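Local coordinates for cytokinin riboside 5'-monophosphate phosphoribohydrolase (Corynebacterium glutamicum, PDB 5ZBL), which belongs to the SLOG clan of proteins, with a Rossmann-like alpha/beta fold built on a parallel sheet, and its chains pair as a dimer, at residues S19-G22 and Y27-A30; A61-G66 and L82-L87; E75-G80 and P94-R99; E121-V126 and V139-V144; P150-L155 and E170-E175. All blocks are in the same frame, centred on the assembly; numbering follows the deposited sequence.

Contact 1 of 5, residues S19-G22 and Y27-A30. With PO4 (phosphate ion), chain G.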
# COMPACT_ATOMS: atom_id res chain seq x y z
N SER A 19 12.39 -7.68 1.31
CA SER A 19 13.79 -7.62 1.80
C SER A 19 14.05 -8.77 2.75
O SER A 19 15.10 -8.81 3.38
CB SER A 19 14.07 -6.30 2.52
OG SER A 19 13.10 -6.16 3.53
N ALA A 20 13.10 -9.69 2.88
CA ALA A 20 13.34 -11.00 3.49
C ALA A 20 13.34 -12.06 2.36
O ALA A 20 12.80 -11.84 1.28
CB ALA A 20 12.29 -11.31 4.53
N LEU A 21 13.99 -13.19 2.62
CA LEU A 21 14.00 -14.35 1.72
C LEU A 21 12.76 -15.17 1.85
O LEU A 21 12.39 -15.90 0.92
CB LEU A 21 15.20 -15.24 2.00
CG LEU A 21 16.59 -14.62 1.71
CD1 LEU A 21 17.67 -15.44 2.39
CD2 LEU A 21 16.86 -14.50 0.21
N GLY A 22 12.11 -15.11 2.99
CA GLY A 22 11.00 -16.01 3.26
C GLY A 22 11.48 -17.33 3.84
O GLY A 22 12.66 -17.65 3.80
N TYR A 27 10.92 -19.50 -2.91
CA TYR A 27 10.74 -18.10 -3.27
C TYR A 27 11.95 -17.59 -4.04
O TYR A 27 11.80 -16.98 -5.12
CB TYR A 27 10.47 -17.26 -2.00
CG TYR A 27 9.31 -17.75 -1.15
CD1 TYR A 27 8.05 -17.89 -1.68
CD2 TYR A 27 9.49 -18.05 0.19
CE1 TYR A 27 7.00 -18.34 -0.91
CE2 TYR A 27 8.46 -18.52 0.96
CZ TYR A 27 7.21 -18.66 0.39
OH TYR A 27 6.17 -19.11 1.16
N THR A 28 13.14 -17.88 -3.49
CA THR A 28 14.42 -17.64 -4.15
C THR A 28 14.49 -18.28 -5.53
O THR A 28 14.89 -17.63 -6.51
CB THR A 28 15.61 -18.15 -3.32
OG1 THR A 28 15.74 -17.35 -2.13
CG2 THR A 28 16.93 -18.08 -4.11
N GLN A 29 14.12 -19.55 -5.62
CA GLN A 29 14.25 -20.24 -6.90
C GLN A 29 13.27 -19.66 -7.90
O GLN A 29 13.59 -19.55 -9.08
CB GLN A 29 14.02 -21.74 -6.76
CG GLN A 29 15.03 -22.49 -5.89
CD GLN A 29 14.50 -23.85 -5.41
OE1 GLN A 29 13.65 -24.46 -6.08
NE2 GLN A 29 14.96 -24.31 -4.23
N ALA A 30 12.07 -19.31 -7.41
CA ALA A 30 11.03 -18.76 -8.26
C ALA A 30 11.47 -17.42 -8.77
O ALA A 30 11.14 -17.08 -9.88
CB ALA A 30 9.71 -18.61 -7.53
P PO4 G . 9.16 -5.38 2.34
O1 PO4 G . 10.00 -6.50 2.88
O2 PO4 G . 10.08 -4.27 1.86
O3 PO4 G . 8.36 -5.87 1.15
O4 PO4 G . 8.28 -4.89 3.44
O HOH W 1 13.49 -17.90 -0.65

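Contact 2 of 5, residues A61-G66 and L82-L87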
# COMPACT_ATOMS: atom_id res chain seq x y z
N ALA A 61 20.14 -12.37 -10.08
CA ALA A 61 19.79 -13.34 -11.10
C ALA A 61 19.68 -12.73 -12.48
O ALA A 61 20.01 -13.40 -13.48
CB ALA A 61 18.52 -14.11 -10.74
N PHE A 62 19.25 -11.46 -12.55
CA PHE A 62 19.16 -10.75 -13.84
C PHE A 62 20.59 -10.48 -14.30
O PHE A 62 20.95 -10.65 -15.48
CB PHE A 62 18.41 -9.41 -13.74
CG PHE A 62 16.94 -9.46 -14.07
CD1 PHE A 62 16.01 -9.81 -13.10
CD2 PHE A 62 16.47 -9.00 -15.29
CE1 PHE A 62 14.64 -9.78 -13.37
CE2 PHE A 62 15.10 -8.98 -15.57
CZ PHE A 62 14.20 -9.34 -14.59
N LEU A 63 21.40 -10.02 -13.36
CA LEU A 63 22.81 -9.75 -13.62
C LEU A 63 23.51 -11.01 -14.11
O LEU A 63 24.07 -11.02 -15.21
CB LEU A 63 23.50 -9.18 -12.39
CG LEU A 63 23.10 -7.75 -12.03
CD1 LEU A 63 23.79 -7.40 -10.71
CD2 LEU A 63 23.44 -6.75 -13.14
N GLU A 64 23.41 -12.09 -13.33
CA GLU A 64 24.13 -13.32 -13.64
C GLU A 64 23.65 -14.07 -14.86
O GLU A 64 24.34 -14.95 -15.29
CB GLU A 64 24.12 -14.26 -12.44
CG GLU A 64 25.02 -13.74 -11.34
CD GLU A 64 24.81 -14.41 -10.01
OE1 GLU A 64 24.15 -15.48 -9.96
OE2 GLU A 64 25.37 -13.89 -9.03
N SER A 65 22.46 -13.76 -15.39
CA SER A 65 21.99 -14.30 -16.67
C SER A 65 22.38 -13.45 -17.88
O SER A 65 21.99 -13.78 -19.00
CB SER A 65 20.46 -14.40 -16.70
OG SER A 65 19.90 -14.85 -15.50
N GLY A 66 23.10 -12.34 -17.68
CA GLY A 66 23.48 -11.46 -18.80
C GLY A 66 22.62 -10.23 -19.01
O GLY A 66 22.78 -9.53 -20.01
N LEU A 82 22.48 -0.14 2.75
CA LEU A 82 21.53 -1.12 2.17
C LEU A 82 21.56 -1.27 0.62
O LEU A 82 20.88 -2.16 0.08
CB LEU A 82 20.11 -0.74 2.59
CG LEU A 82 19.77 -0.92 4.08
CD1 LEU A 82 18.63 -0.01 4.51
CD2 LEU A 82 19.43 -2.37 4.35
N GLY A 83 22.32 -0.43 -0.07
CA GLY A 83 22.32 -0.40 -1.52
C GLY A 83 23.15 -1.51 -2.11
O GLY A 83 24.15 -1.90 -1.56
N HIS A 84 22.70 -2.05 -3.23
CA HIS A 84 23.45 -3.08 -3.95
C HIS A 84 24.60 -2.46 -4.77
O HIS A 84 24.42 -1.44 -5.43
CB HIS A 84 22.48 -3.78 -4.86
CG HIS A 84 23.02 -5.00 -5.53
ND1 HIS A 84 22.52 -6.26 -5.30
CD2 HIS A 84 23.98 -5.13 -6.46
CE1 HIS A 84 23.13 -7.11 -6.09
NE2 HIS A 84 24.02 -6.46 -6.80
N GLU A 85 25.76 -3.11 -4.76
CA GLU A 85 27.04 -2.50 -5.18
C GLU A 85 27.55 -2.90 -6.55
O GLU A 85 28.62 -2.45 -6.94
CB GLU A 85 28.12 -2.83 -4.14
CG GLU A 85 27.64 -2.63 -2.70
CD GLU A 85 28.77 -2.42 -1.70
OE1 GLU A 85 29.88 -2.95 -1.92
OE2 GLU A 85 28.55 -1.71 -0.70
N LYS A 86 26.82 -3.74 -7.26
CA LYS A 86 27.19 -4.21 -8.59
C LYS A 86 26.07 -4.20 -9.63
O LYS A 86 26.10 -4.97 -10.58
CB LYS A 86 27.81 -5.60 -8.50
CG LYS A 86 28.78 -5.79 -7.32
CD LYS A 86 29.46 -7.16 -7.33
CE LYS A 86 30.84 -7.11 -6.67
NZ LYS A 86 31.81 -6.40 -7.56
N LEU A 87 25.11 -3.29 -9.47
CA LEU A 87 24.08 -3.02 -10.48
C LEU A 87 24.62 -2.26 -11.68
O LEU A 87 25.58 -1.50 -11.57
CB LEU A 87 22.93 -2.21 -9.90
CG LEU A 87 22.32 -2.74 -8.61
CD1 LEU A 87 21.35 -1.70 -8.05
CD2 LEU A 87 21.70 -4.11 -8.85

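Contact 3 of 5, residues E75-G80 and P94-R99. With SO4 (sulfate ion), chain H.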
# COMPACT_ATOMS: atom_id res chain seq x y z
N GLU A 75 18.66 8.52 -0.32
CA GLU A 75 19.80 8.82 0.57
C GLU A 75 19.65 8.14 1.93
O GLU A 75 20.62 7.55 2.40
CB GLU A 75 20.03 10.33 0.78
CG GLU A 75 21.26 10.88 0.07
CD GLU A 75 22.56 10.34 0.63
OE1 GLU A 75 23.02 10.82 1.67
OE2 GLU A 75 23.12 9.43 -0.00
N SER A 76 18.46 8.24 2.54
CA SER A 76 18.23 7.59 3.85
C SER A 76 18.65 6.15 3.87
O SER A 76 19.56 5.78 4.59
CB SER A 76 16.77 7.70 4.29
OG SER A 76 16.59 8.84 5.11
N LEU A 77 18.01 5.33 3.04
CA LEU A 77 18.32 3.88 2.95
C LEU A 77 19.77 3.62 2.54
O LEU A 77 20.39 2.67 3.00
CB LEU A 77 17.38 3.16 1.97
CG LEU A 77 15.86 3.26 2.20
CD1 LEU A 77 15.13 2.64 1.03
CD2 LEU A 77 15.41 2.60 3.51
N MET A 78 20.32 4.51 1.71
CA MET A 78 21.72 4.44 1.26
C MET A 78 22.71 4.67 2.39
O MET A 78 23.69 3.93 2.49
CB MET A 78 22.00 5.46 0.15
CG MET A 78 23.30 5.23 -0.60
SD MET A 78 23.14 3.74 -1.62
CE MET A 78 24.87 3.32 -1.85
N LYS A 79 22.49 5.70 3.20
CA LYS A 79 23.32 5.92 4.41
C LYS A 79 23.18 4.71 5.34
O LYS A 79 24.07 4.46 6.15
CB LYS A 79 22.91 7.18 5.20
CG LYS A 79 23.49 8.51 4.73
CD LYS A 79 22.55 9.67 5.09
CE LYS A 79 23.27 10.85 5.74
NZ LYS A 79 24.51 11.25 5.03
N GLY A 80 22.06 3.99 5.26
CA GLY A 80 21.91 2.71 5.95
C GLY A 80 22.76 1.53 5.49
O GLY A 80 22.56 0.43 6.00
N PRO A 94 16.23 12.02 -3.63
CA PRO A 94 16.15 12.68 -2.32
C PRO A 94 15.21 12.02 -1.32
O PRO A 94 15.52 12.04 -0.16
CB PRO A 94 15.59 14.06 -2.66
CG PRO A 94 16.05 14.31 -4.03
CD PRO A 94 15.91 12.98 -4.69
N ASP A 95 14.08 11.48 -1.77
CA ASP A 95 13.06 10.86 -0.89
C ASP A 95 12.30 9.72 -1.52
O ASP A 95 12.45 9.44 -2.71
CB ASP A 95 12.10 11.93 -0.35
CG ASP A 95 11.35 12.63 -1.42
OD1 ASP A 95 10.68 11.93 -2.22
OD2 ASP A 95 11.42 13.88 -1.48
N MET A 96 11.50 9.07 -0.69
CA MET A 96 10.75 7.88 -1.05
C MET A 96 9.67 8.14 -2.07
O MET A 96 9.38 7.28 -2.88
CB MET A 96 10.13 7.22 0.19
CG MET A 96 10.25 5.70 0.19
SD MET A 96 11.77 5.12 1.01
CE MET A 96 11.42 5.47 2.74
N HIS A 97 9.10 9.32 -2.06
CA HIS A 97 8.16 9.74 -3.10
C HIS A 97 8.81 9.63 -4.48
O HIS A 97 8.29 8.97 -5.38
CB HIS A 97 7.78 11.21 -2.85
CG HIS A 97 6.67 11.74 -3.72
ND1 HIS A 97 6.69 13.01 -4.25
CD2 HIS A 97 5.49 11.20 -4.11
CE1 HIS A 97 5.58 13.23 -4.93
NE2 HIS A 97 4.83 12.15 -4.86
N ILE A 98 9.96 10.29 -4.61
CA ILE A 98 10.67 10.39 -5.86
C ILE A 98 11.09 8.96 -6.20
O ILE A 98 10.92 8.51 -7.35
CB ILE A 98 11.84 11.42 -5.77
CG1 ILE A 98 11.27 12.84 -5.57
CG2 ILE A 98 12.66 11.44 -7.06
CD1 ILE A 98 12.29 13.86 -5.11
N ARG A 99 11.52 8.18 -5.20
CA ARG A 99 11.91 6.82 -5.53
C ARG A 99 10.79 6.05 -6.30
O ARG A 99 11.04 5.47 -7.37
CB ARG A 99 12.30 6.09 -4.29
CG ARG A 99 12.96 4.78 -4.54
CD ARG A 99 12.68 3.94 -3.36
NE ARG A 99 13.50 2.78 -3.25
CZ ARG A 99 13.29 1.85 -2.33
NH1 ARG A 99 12.25 1.97 -1.48
NH2 ARG A 99 14.11 0.80 -2.26
S SO4 H . 12.41 9.71 3.11
O1 SO4 H . 12.03 8.74 4.18
O2 SO4 H . 12.75 10.98 3.79
O3 SO4 H . 13.57 9.16 2.36
O4 SO4 H . 11.27 9.96 2.18

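Contact 4 of 5, residues E121-V126 and V139-V144. With EDO (1,2-ethanediol), chain E.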
# COMPACT_ATOMS: atom_id res chain seq x y z
N GLU A 121 2.37 -2.25 -0.17
CA GLU A 121 2.22 -0.81 -0.37
C GLU A 121 2.54 -0.37 -1.82
O GLU A 121 1.79 0.42 -2.42
CB GLU A 121 3.10 -0.06 0.58
CG GLU A 121 2.82 1.41 0.70
CD GLU A 121 3.45 2.23 -0.40
OE1 GLU A 121 4.59 1.89 -0.81
OE2 GLU A 121 2.81 3.23 -0.87
N GLU A 122 3.65 -0.85 -2.37
CA GLU A 122 4.01 -0.45 -3.73
C GLU A 122 2.92 -0.91 -4.70
O GLU A 122 2.59 -0.19 -5.62
CB GLU A 122 5.40 -0.95 -4.15
CG GLU A 122 6.55 -0.03 -3.74
CD GLU A 122 7.86 -0.76 -3.36
OE1 GLU A 122 7.79 -1.93 -2.88
OE2 GLU A 122 8.96 -0.16 -3.51
N LEU A 123 2.35 -2.08 -4.46
CA LEU A 123 1.41 -2.66 -5.37
C LEU A 123 0.10 -1.85 -5.38
O LEU A 123 -0.47 -1.56 -6.43
CB LEU A 123 1.15 -4.13 -5.00
CG LEU A 123 0.06 -4.81 -5.82
CD1 LEU A 123 0.51 -4.93 -7.22
CD2 LEU A 123 -0.31 -6.16 -5.23
N PHE A 124 -0.36 -1.49 -4.20
CA PHE A 124 -1.57 -0.70 -4.05
C PHE A 124 -1.40 0.74 -4.52
O PHE A 124 -2.37 1.38 -4.98
CB PHE A 124 -2.08 -0.81 -2.61
CG PHE A 124 -2.87 -2.05 -2.37
CD1 PHE A 124 -4.11 -2.20 -2.96
CD2 PHE A 124 -2.40 -3.06 -1.57
CE1 PHE A 124 -4.87 -3.33 -2.76
CE2 PHE A 124 -3.14 -4.21 -1.38
CZ PHE A 124 -4.37 -4.34 -1.98
N GLU A 125 -0.18 1.24 -4.39
CA GLU A 125 0.23 2.50 -4.96
C GLU A 125 0.05 2.51 -6.50
O GLU A 125 -0.65 3.41 -7.03
CB GLU A 125 1.65 2.82 -4.53
CG GLU A 125 2.30 4.10 -5.04
CD GLU A 125 1.78 5.32 -4.38
OE1 GLU A 125 2.52 5.98 -3.60
OE2 GLU A 125 0.62 5.64 -4.66
N VAL A 126 0.57 1.51 -7.21
CA VAL A 126 0.40 1.58 -8.67
C VAL A 126 -1.08 1.45 -9.05
O VAL A 126 -1.51 2.09 -9.99
CB VAL A 126 1.31 0.65 -9.49
CG1 VAL A 126 2.75 0.82 -9.05
CG2 VAL A 126 0.89 -0.80 -9.38
N VAL A 139 -0.00 -4.82 -14.60
CA VAL A 139 0.42 -5.17 -13.22
C VAL A 139 0.20 -6.67 -13.07
O VAL A 139 -0.88 -7.17 -13.41
CB VAL A 139 -0.38 -4.41 -12.19
CG1 VAL A 139 0.08 -4.76 -10.77
CG2 VAL A 139 -0.24 -2.93 -12.46
N ALA A 140 1.24 -7.37 -12.65
CA ALA A 140 1.18 -8.82 -12.55
C ALA A 140 1.55 -9.29 -11.15
O ALA A 140 2.50 -8.78 -10.55
CB ALA A 140 2.10 -9.45 -13.56
N LEU A 141 0.80 -10.25 -10.64
CA LEU A 141 1.09 -10.88 -9.37
C LEU A 141 1.73 -12.24 -9.64
O LEU A 141 1.11 -13.12 -10.23
CB LEU A 141 -0.19 -11.04 -8.55
CG LEU A 141 -1.05 -9.81 -8.34
CD1 LEU A 141 -2.23 -10.20 -7.45
CD2 LEU A 141 -0.24 -8.68 -7.73
N TYR A 142 2.98 -12.38 -9.24
CA TYR A 142 3.72 -13.62 -9.42
C TYR A 142 3.33 -14.52 -8.25
O TYR A 142 3.84 -14.37 -7.11
CB TYR A 142 5.23 -13.33 -9.49
CG TYR A 142 6.18 -14.48 -9.82
CD1 TYR A 142 5.83 -15.50 -10.69
CD2 TYR A 142 7.46 -14.51 -9.27
CE1 TYR A 142 6.71 -16.50 -11.01
CE2 TYR A 142 8.36 -15.50 -9.58
CZ TYR A 142 7.98 -16.51 -10.44
OH TYR A 142 8.87 -17.56 -10.78
N ASP A 143 2.43 -15.47 -8.54
CA ASP A 143 1.74 -16.23 -7.50
C ASP A 143 2.50 -17.49 -7.01
O ASP A 143 1.99 -18.60 -7.03
CB ASP A 143 0.34 -16.56 -8.02
CG ASP A 143 -0.64 -16.91 -6.93
OD1 ASP A 143 -0.51 -16.42 -5.77
OD2 ASP A 143 -1.59 -17.66 -7.27
N VAL A 144 3.71 -17.28 -6.51
CA VAL A 144 4.57 -18.38 -6.09
C VAL A 144 3.92 -19.06 -4.90
O VAL A 144 3.78 -18.41 -3.87
CB VAL A 144 5.97 -17.90 -5.65
CG1 VAL A 144 6.79 -19.05 -5.13
CG2 VAL A 144 6.70 -17.25 -6.80
C1 EDO E . -2.40 -19.56 -11.75
O1 EDO E . -2.98 -19.12 -12.98
C2 EDO E . -2.19 -18.36 -10.81
O2 EDO E . -2.46 -18.72 -9.45

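Contact 5 of 5, residues P150-L155 and E170-E175. With EDO (1,2-ethanediol), chain E.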
# COMPACT_ATOMS: atom_id res chain seq x y z
N PRO A 150 -4.81 -15.10 -0.92
CA PRO A 150 -5.62 -14.42 0.08
C PRO A 150 -5.92 -12.93 -0.20
O PRO A 150 -6.98 -12.42 0.17
CB PRO A 150 -4.79 -14.59 1.37
CG PRO A 150 -3.85 -15.75 1.11
CD PRO A 150 -3.60 -15.75 -0.36
N LEU A 151 -4.99 -12.22 -0.82
CA LEU A 151 -5.24 -10.85 -1.23
C LEU A 151 -6.30 -10.78 -2.30
O LEU A 151 -7.09 -9.84 -2.34
CB LEU A 151 -3.99 -10.19 -1.78
CG LEU A 151 -4.17 -8.71 -2.07
CD1 LEU A 151 -4.09 -7.86 -0.81
CD2 LEU A 151 -3.17 -8.30 -3.13
N LEU A 152 -6.30 -11.75 -3.21
CA LEU A 152 -7.32 -11.77 -4.25
C LEU A 152 -8.71 -11.95 -3.64
O LEU A 152 -9.68 -11.30 -4.08
CB LEU A 152 -7.04 -12.89 -5.26
CG LEU A 152 -5.89 -12.66 -6.24
CD1 LEU A 152 -5.93 -13.83 -7.21
CD2 LEU A 152 -5.99 -11.36 -7.00
N GLU A 153 -8.81 -12.82 -2.63
CA GLU A 153 -10.02 -12.95 -1.85
C GLU A 153 -10.45 -11.61 -1.28
O GLU A 153 -11.61 -11.21 -1.46
CB GLU A 153 -9.86 -13.97 -0.72
CG GLU A 153 -11.15 -14.27 0.03
CD GLU A 153 -12.29 -14.76 -0.88
OE1 GLU A 153 -12.01 -15.54 -1.83
OE2 GLU A 153 -13.46 -14.39 -0.62
N MET A 154 -9.51 -10.92 -0.64
CA MET A 154 -9.78 -9.62 -0.09
C MET A 154 -10.35 -8.69 -1.15
O MET A 154 -11.33 -8.03 -0.86
CB MET A 154 -8.53 -9.00 0.59
CG MET A 154 -8.75 -7.64 1.30
SD MET A 154 -9.99 -7.59 2.65
CE MET A 154 -10.26 -5.83 2.83
N LEU A 155 -9.72 -8.64 -2.33
CA LEU A 155 -10.12 -7.77 -3.40
C LEU A 155 -11.46 -8.15 -4.00
O LEU A 155 -12.23 -7.29 -4.39
CB LEU A 155 -9.10 -7.79 -4.54
CG LEU A 155 -7.76 -7.14 -4.24
CD1 LEU A 155 -6.90 -7.21 -5.50
CD2 LEU A 155 -7.93 -5.69 -3.78
N GLU A 170 -10.33 -6.84 -12.99
CA GLU A 170 -10.27 -8.00 -13.92
C GLU A 170 -9.24 -7.95 -15.08
O GLU A 170 -9.13 -8.91 -15.83
CB GLU A 170 -11.70 -8.26 -14.47
CG GLU A 170 -11.92 -9.55 -15.28
CD GLU A 170 -11.26 -10.81 -14.71
OE1 GLU A 170 -11.57 -11.19 -13.56
OE2 GLU A 170 -10.46 -11.45 -15.44
N CYS A 171 -8.46 -6.88 -15.20
CA CYS A 171 -7.33 -6.81 -16.17
C CYS A 171 -5.97 -7.11 -15.48
O CYS A 171 -4.89 -6.87 -16.03
CB CYS A 171 -7.33 -5.44 -16.85
SG CYS A 171 -8.11 -4.18 -15.82
N LEU A 172 -6.07 -7.64 -14.27
CA LEU A 172 -4.96 -7.97 -13.42
C LEU A 172 -4.34 -9.31 -13.82
O LEU A 172 -5.04 -10.31 -13.86
CB LEU A 172 -5.49 -8.06 -11.97
CG LEU A 172 -4.50 -8.53 -10.93
CD1 LEU A 172 -3.30 -7.60 -10.93
CD2 LEU A 172 -5.18 -8.59 -9.58
N ILE A 173 -3.04 -9.35 -14.09
CA ILE A 173 -2.38 -10.63 -14.40
C ILE A 173 -2.01 -11.32 -13.11
O ILE A 173 -1.47 -10.71 -12.21
CB ILE A 173 -1.14 -10.44 -15.30
CG1 ILE A 173 -1.53 -9.76 -16.64
CG2 ILE A 173 -0.48 -11.74 -15.60
CD1 ILE A 173 -0.42 -8.92 -17.19
N VAL A 174 -2.36 -12.59 -12.98
CA VAL A 174 -2.00 -13.43 -11.83
C VAL A 174 -1.43 -14.78 -12.34
O VAL A 174 -2.16 -15.53 -12.93
CB VAL A 174 -3.23 -13.73 -10.96
CG1 VAL A 174 -2.84 -14.58 -9.73
CG2 VAL A 174 -3.92 -12.43 -10.58
N GLU A 175 -0.15 -15.08 -12.13
CA GLU A 175 0.38 -16.35 -12.62
C GLU A 175 1.45 -16.93 -11.69
O GLU A 175 2.20 -16.21 -11.13
CB GLU A 175 0.95 -16.21 -14.02
CG GLU A 175 -0.01 -15.80 -15.15
CD GLU A 175 -1.22 -16.71 -15.42
OE1 GLU A 175 -2.15 -16.18 -16.09
OE2 GLU A 175 -1.29 -17.90 -15.00
C1 EDO E . -2.40 -19.56 -11.75
O1 EDO E . -2.98 -19.12 -12.98
C2 EDO E . -2.19 -18.36 -10.81
O2 EDO E . -2.46 -18.72 -9.45

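Contact 1 of 5, residues S19-G22 and Y27-A30
Thr28 OG1 donates to a bridging water 2.7 Å away, and this water in turn donates to Leu21 O at 2.8 Å, so a single molecule joins the loop to the first turns of helix 25-40. Threonine suits the place because OG1 lies beside the backbone N (chi1 -68°), where it meets the water, while the side chain also packs on Leu54 and Ile57 of helix 53-64. The hydroxyl lies 3.9 Å from Leu21 CD2, a plain van der Waals approach. Beside this bridge the Tyr27 ring meets the loop backbone obliquely, with Tyr27 CD2 3.7 Å from Leu21 O and 4.0 Å from Gly22 CA. Gly22 has a positive phi of 87° and no beta carbon, so its backbone can turn away here without driving an atom into the ring or into the preceding carbonyl. Tyr27 serves the dimer as well: its OH is hydrogen-bonded to Arg161 of the second subunit, and its ring stands edge-to-face with Phe163 of that subunit. At the far end of the loop Ser19 grips a phosphate ion, probably from the crystallisation liquor, through two groups. Ser19 N reaches phosphate O1 at 3.1 Å in a nearly straight bond (172°), and Ser19 OG donates to the same oxygen at 3.2 Å. Thr119 and Gly118, from the glycine-rich PGGxGTxxE motif of this family, bind the ion too. The loop therefore faces what is probably an anion-binding spot at one end, while its other end is tied to the helix by one water and by van der Waals contacts, most of them between carbon and oxygen.

Contact 2 of 5, residues A61-G66 and L82-L87
Leu63 lays its CD1 methyl over the bend formed by His84, Lys86 and Leu87, with Leu63 CD1 3.4 Å from Lys86 O. Its CG lies beside the backbone N (chi1 -71°), and the extended continuation carries CD1 straight out from helix 53-64 to the loop. The same methyl approaches the imidazole obliquely, Leu63 CD1 being 4.0 Å from His84 NE2, and the two side chains run alongside one another, pointing opposite ways. Leu87 completes the patch: although its beta carbon starts out away from the helix, the branch turns back until Leu87 CD2 is 4.3 Å from Leu63 CD1. That CD2 also rests on one face of the His84 ring, 3.4 Å above the plane and offset toward the rim, while Lys86 CA sits at the ring edge. Leucine suits both places, since its chain is long enough to bring a single methyl against a ring and another methyl. Glycine at Gly66 suits the helix end, where a positive phi closes a Schellman motif and Gly66 N bonds to Leu63 O at 3.0 Å. Beyond the contact, His84 packs on Tyr47 and Asp60 and shares a backbone hydrogen bond with Gly49, which ties the loop to the chain just after strand 44-47. The two segments thus meet through van der Waals contacts, with no hydrogen bond between them, one methyl serving a carbonyl, a ring and another leucine.

Contact 3 of 5, residues E75-G80 and P94-R99
Leu77 gives up far more surface here than any other residue, and its CD1 methyl does the touching. With CG beside the backbone N (chi1 -57°), that methyl is carried over one face of the Arg99 guanidinium, 3.6 Å above the plane and offset toward the rim, and Leu77 CD1 is 3.9 Å from Arg99 NH1. The two side chains cross at about a right angle. Arg99 reaches this point as an extended chain, its CG anti to the backbone N, and its flat head is fixed by outside partners: NE bonds to Val72 O and NH2 to Gly48 O. An arginine can thus use NE and NH2 on carbonyls while a flat face of the group packs against a leucine methyl. Both helices follow parallel strands that are neighbours in the Rossmann-like sheet: strand 69-74 leads into helix 75-79, and strand 89-93 into helix 96-106, so the contact joins two successive strand-to-helix corners. Met96 supplies the other partner. Its chain bends at chi2 and chi3, bringing Met96 SD to 4.2 Å from Leu77 CD1, and Met96 CE lies 3.6 Å from sulfate O1. At the start of helix 96-106, Asp95 is the N-cap, Ile98 N donating to Asp95 OD1 at 3.0 Å and approaching it almost in line with its C-O bond. Met96 N instead points at the sulfate, reaching O4 at 3.0 Å in an almost straight bond (175°), and the positive end of the helix dipole probably helps to hold this anion. Leu132 of the second subunit packs on Leu77 as well.

Contact 4 of 5, residues E121-V126 and V139-V144
Helix 121-126 and strand 139-142 run nearly antiparallel, their axes 10.3 Å apart at closest approach and 153° between directions, and they come nearest at Val126 and Val139, whose CA atoms are 8.1 Å apart. That spacing is bridged by aliphatic side chains alone. Leu123 forks across the strand: with chi1 174° and chi2 67°, its methyls reach both Val139 and Leu141, CD1 touching both. Leu123 CD1 meets Val139 CG1 at 3.6 Å, and Leu123 CD2 meets Leu141 CD2 at 3.6 Å, these two leucines crossing at about a right angle. A turn later Val126 CG2 rests 3.9 Å from Val139 CG2, so that each branch of Val139 has its own partner on the helix. Branched valines and leucines suit this buried layer, where the touching groups are all aliphatic, while Ala140 between them turns the other way, to Leu181 and Met185 of helix 178-186. Beyond the strand the chain makes an inverse gamma turn centred on Asp143. Its OD2 accepts from ethanediol O2 at 2.6 Å and also bonds Gln149, while OD1 takes Trp148 N. Leu123 and Val126 press in addition on Ala112 and Phe110 of strand 110-112. Helix 117-130 therefore covers both strands it connects, as expected of the beta-alpha-beta crossover that builds a Rossmann-like parallel sheet.

Contact 5 of 5, residues P150-L155 and E170-E175
This is apolar packing near the surface, where helix 149-160 leans on strand 173-175, the outermost strand at one end of the sheet within this chain, and on the residue before it. Leu152 carries it almost alone, opposite Leu172 and Val174. Its beta carbon points to the strand, and CG beside the backbone N (chi1 -74°) keeps the chain on that course until the two methyls part. Leu152 CD1 meets Val174 tip to tip, 4.1 Å from Val174 CG1 and 4.2 Å from Val174 CG2, so it sits in the fork of the valine. Leu152 CD2 lies 3.9 Å from Leu172 CD2, where the two leucines cross at a slant. The backbones stay well apart, Leu152 CA being 9.4 Å from Val174 CA, and a leucine and a valine together span that gap, the beta-branched valine suiting an extended strand. Leu172 and Val174 both point to the helix, while Ile173 between them turns to Ala184 and Met185 of helix 178-186. An ethanediol molecule lies beside Val174, its C2 4.0 Å from Val174 CG1, and its O1 donates to Glu175 OE2 at 2.9 Å. Leu152 and Leu172 both continue onto Leu141 of the adjoining strand 139-142, and Leu172 touches Trp127 of helix 117-130. On the helix's other flanks Leu151 packs on Leu120 and Phe124 and on Met154 of the second subunit, so helix 149-160 lies between the sheet edge, helix 117-130 and the dimer partner.

How the contacts relate
From the N terminus, contact 1 folds the loop after strand 12-16 back on the start of helix 25-40. Contacts 2 and 3 follow and cross along the chain: segment 75-80 falls within the loop closed by contact 2, whose own 82-87 falls within that closed by contact 3. They meet where Leu82 packs on Leu77 O, linking helix 53-64 to the loop before edge strand 89-93, and helix 75-79 to helix 96-106. Contacts 4 and 5 come in series, share the ethanediol, and are joined by backbone bonds between strands 139-142 and 173-175. Contact 1 reaches contact 4 through Ala30 O and Tyr142 OH; contacts 2 and 5 lie on opposite sides of the chain's centre.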